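Local coordinates for protein pyruvate kinase 1 (Trypanosoma brucei brucei, PDB 4HYV) that catalyses the last step of glycolysis, transferring the phosphoryl group of phosphoenolpyruvate to ADP to give pyruvate and ATP, at residues 209-214 with 234-239. Sequence-based numbering, arbitrary orientation.
Sequences IFASFI and ILIISK. With PEP (phosphoenolpyruvate), chain E.
Ile209 and Ala211 hydrogen-bond to Leu235, Ile237 and Lys239 in parallel pairing, joining the fourth and fifth strands of the (beta/alpha)8, or TIM, barrel; helix 217-227 makes the crossover between them. Ile209 N donates to Leu235 O at 2.8 Å, and Ile209 O accepts from Ile237 N. Ala211 N then reaches Ile237 O, and Lys239 N returns to Ala211 O at 2.9 Å. The intervening residues turn their backbone groups to the flanking strands and loops: Phe210 bonds with Leu83 and Thr85, Ile236 with Asn257, its N also meeting Asn257 OD1, and Ser238 with Gly258. On the barrel's inner side, Phe210 and Ile237 lie alongside each other, CD1 of the ring 3.7 Å from Ile237 CB. On the helix side, Ile214 CG1 packs 3.7 Å from Ser238 OG, whose polar partner is Ser256 OG. At the C-terminal mouth, where TIM barrels carry their active sites, a type II turn from Ala211 to Ile214 leads segment 209-214 away; a water lies within bonding distance of Ile214 O and Lys239 O. Lys239 bends at CG-CD (chi3 60°), its CD passing Phe210 CB on the way to the substrate. There its NZ forms a salt bridge with Asp84, while Ser212 OG, also bonded to Thr85 O, accepts from it. These contacts fix NZ beside phosphoenolpyruvate, 3.0 Å from the bridging O2 and, in a weak bond, 3.2 Å from phosphate O1P.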
ATOM      1  N   ILE A 209     -18.741  21.876 -28.750  1.00 24.15           N
ATOM      2  CA  ILE A 209     -18.749  21.047 -29.962  1.00 25.51           C
ATOM      3  C   ILE A 209     -18.373  19.621 -29.608  1.00 26.10           C
ATOM      4  O   ILE A 209     -17.330  19.402 -29.012  1.00 26.41           O
ATOM      5  CB  ILE A 209     -17.688  21.534 -30.969  1.00 24.42           C
ATOM      6  CG1 ILE A 209     -17.866  23.035 -31.229  1.00 27.49           C
ATOM      7  CG2 ILE A 209     -17.781  20.731 -32.266  1.00 25.67           C
ATOM      8  CD1 ILE A 209     -19.267  23.427 -31.682  1.00 24.51           C
ATOM      9  N   PHE A 210     -19.150  18.648 -30.089  1.00 24.98           N
ATOM     10  CA  PHE A 210     -18.679  17.255 -30.136  1.00 24.60           C
ATOM     11  C   PHE A 210     -18.146  16.986 -31.553  1.00 26.95           C
ATOM     12  O   PHE A 210     -18.934  16.875 -32.529  1.00 24.18           O
ATOM     13  CB  PHE A 210     -19.826  16.270 -29.829  1.00 22.86           C
ATOM     14  CG  PHE A 210     -20.474  16.452 -28.457  1.00 21.61           C
ATOM     15  CD1 PHE A 210     -19.856  17.183 -27.456  1.00 21.19           C
ATOM     16  CD2 PHE A 210     -21.645  15.759 -28.142  1.00 20.98           C
ATOM     17  CE1 PHE A 210     -20.424  17.273 -26.185  1.00 20.32           C
ATOM     18  CE2 PHE A 210     -22.220  15.844 -26.872  1.00 20.40           C
ATOM     19  CZ  PHE A 210     -21.584  16.572 -25.880  1.00 21.20           C
ATOM     20  N   ALA A 211     -16.826  16.914 -31.681  1.00 26.26           N
ATOM     21  CA  ALA A 211     -16.189  16.953 -33.007  1.00 27.14           C
ATOM     22  C   ALA A 211     -15.940  15.532 -33.502  1.00 27.98           C
ATOM     23  O   ALA A 211     -15.148  14.800 -32.926  1.00 27.38           O
ATOM     24  CB  ALA A 211     -14.878  17.739 -32.952  1.00 25.25           C
ATOM     25  N   SER A 212     -16.675  15.127 -34.535  1.00 27.95           N
ATOM     26  CA  SER A 212     -16.630  13.761 -34.975  1.00 28.85           C
ATOM     27  C   SER A 212     -15.281  13.412 -35.629  1.00 31.65           C
ATOM     28  O   SER A 212     -14.643  14.260 -36.292  1.00 28.30           O
ATOM     29  CB  SER A 212     -17.795  13.464 -35.911  1.00 27.93           C
ATOM     30  OG  SER A 212     -19.037  13.725 -35.283  1.00 25.72           O
ATOM     31  N   PHE A 213     -14.845  12.169 -35.422  1.00 29.83           N
ATOM     32  CA  PHE A 213     -13.697  11.593 -36.153  1.00 32.64           C
ATOM     33  C   PHE A 213     -12.380  12.310 -35.965  1.00 33.53           C
ATOM     34  O   PHE A 213     -11.505  12.235 -36.823  1.00 36.22           O
ATOM     35  CB  PHE A 213     -14.009  11.419 -37.650  1.00 30.81           C
ATOM     36  CG  PHE A 213     -15.178  10.497 -37.918  1.00 32.63           C
ATOM     37  CD1 PHE A 213     -15.047   9.119 -37.748  1.00 29.52           C
ATOM     38  CD2 PHE A 213     -16.452  11.022 -38.260  1.00 31.00           C
ATOM     39  CE1 PHE A 213     -16.151   8.268 -37.907  1.00 27.81           C
ATOM     40  CE2 PHE A 213     -17.548  10.169 -38.437  1.00 30.64           C
ATOM     41  CZ  PHE A 213     -17.397   8.794 -38.248  1.00 30.02           C
ATOM     42  N   ILE A 214     -12.184  12.945 -34.819  1.00 33.44           N
ATOM     43  CA  ILE A 214     -10.903  13.603 -34.590  1.00 31.86           C
ATOM     44  C   ILE A 214      -9.770  12.575 -34.604  1.00 31.90           C
ATOM     45  O   ILE A 214      -9.860  11.529 -33.958  1.00 31.28           O
ATOM     46  CB  ILE A 214     -10.886  14.379 -33.272  1.00 31.87           C
ATOM     47  CG1 ILE A 214     -11.796  15.611 -33.368  1.00 29.48           C
ATOM     48  CG2 ILE A 214      -9.464  14.766 -32.929  1.00 26.61           C
ATOM     49  CD1 ILE A 214     -11.376  16.607 -34.437  1.00 30.10           C
ATOM     50  N   ILE A 234     -15.993  28.238 -26.445  1.00 31.41           N
ATOM     51  CA  ILE A 234     -16.821  27.066 -26.642  1.00 32.10           C
ATOM     52  C   ILE A 234     -15.957  25.818 -26.471  1.00 30.03           C
ATOM     53  O   ILE A 234     -14.849  25.777 -26.970  1.00 33.26           O
ATOM     54  CB  ILE A 234     -17.391  27.078 -28.066  1.00 32.36           C
ATOM     55  CG1 ILE A 234     -18.349  28.279 -28.242  1.00 31.67           C
ATOM     56  CG2 ILE A 234     -18.019  25.728 -28.415  1.00 28.22           C
ATOM     57  CD1 ILE A 234     -18.795  28.494 -29.683  1.00 30.37           C
ATOM     58  N   LEU A 235     -16.410  24.854 -25.674  1.00 29.03           N
ATOM     59  CA  LEU A 235     -15.590  23.660 -25.410  1.00 26.43           C
ATOM     60  C   LEU A 235     -15.490  22.849 -26.671  1.00 25.74           C
ATOM     61  O   LEU A 235     -16.466  22.716 -27.403  1.00 26.38           O
ATOM     62  CB  LEU A 235     -16.224  22.797 -24.336  1.00 23.88           C
ATOM     63  CG  LEU A 235     -16.511  23.423 -22.979  1.00 27.57           C
ATOM     64  CD1 LEU A 235     -17.029  22.326 -22.071  1.00 26.93           C
ATOM     65  CD2 LEU A 235     -15.274  24.096 -22.370  1.00 25.80           C
ATOM     66  N   ILE A 236     -14.332  22.264 -26.912  1.00 25.28           N
ATOM     67  CA  ILE A 236     -14.219  21.259 -27.968  1.00 25.79           C
ATOM     68  C   ILE A 236     -14.014  19.880 -27.358  1.00 28.66           C
ATOM     69  O   ILE A 236     -12.969  19.595 -26.748  1.00 26.42           O
ATOM     70  CB  ILE A 236     -13.066  21.560 -28.980  1.00 25.90           C
ATOM     71  CG1 ILE A 236     -13.329  22.858 -29.732  1.00 24.95           C
ATOM     72  CG2 ILE A 236     -12.938  20.437 -30.004  1.00 23.88           C
ATOM     73  CD1 ILE A 236     -12.170  23.231 -30.636  1.00 25.60           C
ATOM     74  N   ILE A 237     -15.042  19.049 -27.483  1.00 26.10           N
ATOM     75  CA  ILE A 237     -14.983  17.687 -27.030  1.00 24.47           C
ATOM     76  C   ILE A 237     -14.691  16.797 -28.246  1.00 23.87           C
ATOM     77  O   ILE A 237     -15.514  16.691 -29.182  1.00 25.40           O
ATOM     78  CB  ILE A 237     -16.335  17.287 -26.378  1.00 24.85           C
ATOM     79  CG1 ILE A 237     -16.770  18.325 -25.336  1.00 22.10           C
ATOM     80  CG2 ILE A 237     -16.300  15.852 -25.837  1.00 23.71           C
ATOM     81  CD1 ILE A 237     -15.923  18.353 -24.096  1.00 20.65           C
ATOM     82  N   SER A 238     -13.510  16.208 -28.275  1.00 22.22           N
ATOM     83  CA  SER A 238     -13.099  15.417 -29.431  1.00 22.70           C
ATOM     84  C   SER A 238     -13.645  14.002 -29.336  1.00 23.22           C
ATOM     85  O   SER A 238     -13.531  13.342 -28.297  1.00 21.32           O
ATOM     86  CB  SER A 238     -11.568  15.363 -29.525  1.00 24.89           C
ATOM     87  OG  SER A 238     -11.060  16.641 -29.839  1.00 25.32           O
ATOM     88  N   LYS A 239     -14.280  13.543 -30.404  1.00 23.73           N
ATOM     89  CA  LYS A 239     -14.853  12.211 -30.383  1.00 24.60           C
ATOM     90  C   LYS A 239     -13.807  11.222 -30.915  1.00 27.59           C
ATOM     91  O   LYS A 239     -13.249  11.428 -31.990  1.00 23.01           O
ATOM     92  CB  LYS A 239     -16.118  12.174 -31.235  1.00 23.71           C
ATOM     93  CG  LYS A 239     -17.271  12.958 -30.638  1.00 23.72           C
ATOM     94  CD  LYS A 239     -18.344  13.249 -31.684  1.00 24.22           C
ATOM     95  CE  LYS A 239     -18.923  11.964 -32.277  1.00 25.08           C
ATOM     96  NZ  LYS A 239     -20.103  12.288 -33.150  1.00 28.63           N
TER
HETATM   97  C1  PEP E1003     -20.450   7.255 -32.098  1.00 28.92           C
HETATM   98  O1  PEP E1003     -20.052   6.873 -33.240  1.00 31.58           O
HETATM   99  O2' PEP E1003     -20.355   6.489 -31.102  1.00 30.76           O
HETATM  100  C2  PEP E1003     -21.122   8.608 -31.944  1.00 28.17           C
HETATM  101  C3  PEP E1003     -21.375   9.186 -30.533  1.00 24.45           C
HETATM  102  O2  PEP E1003     -21.151   9.441 -33.016  1.00 37.13           O
HETATM  103  P   PEP E1003     -22.347   9.313 -34.206  1.00 40.39           P
HETATM  104  O1P PEP E1003     -22.705  10.825 -34.337  1.00 38.46           O
HETATM  105  O2P PEP E1003     -21.848   8.337 -35.193  1.00 31.35           O
HETATM  106  O3P PEP E1003     -23.632   8.734 -33.504  1.00 37.93           O
HETATM  107  O   HOH W   1     -11.559   9.526 -33.986  1.00 32.37           O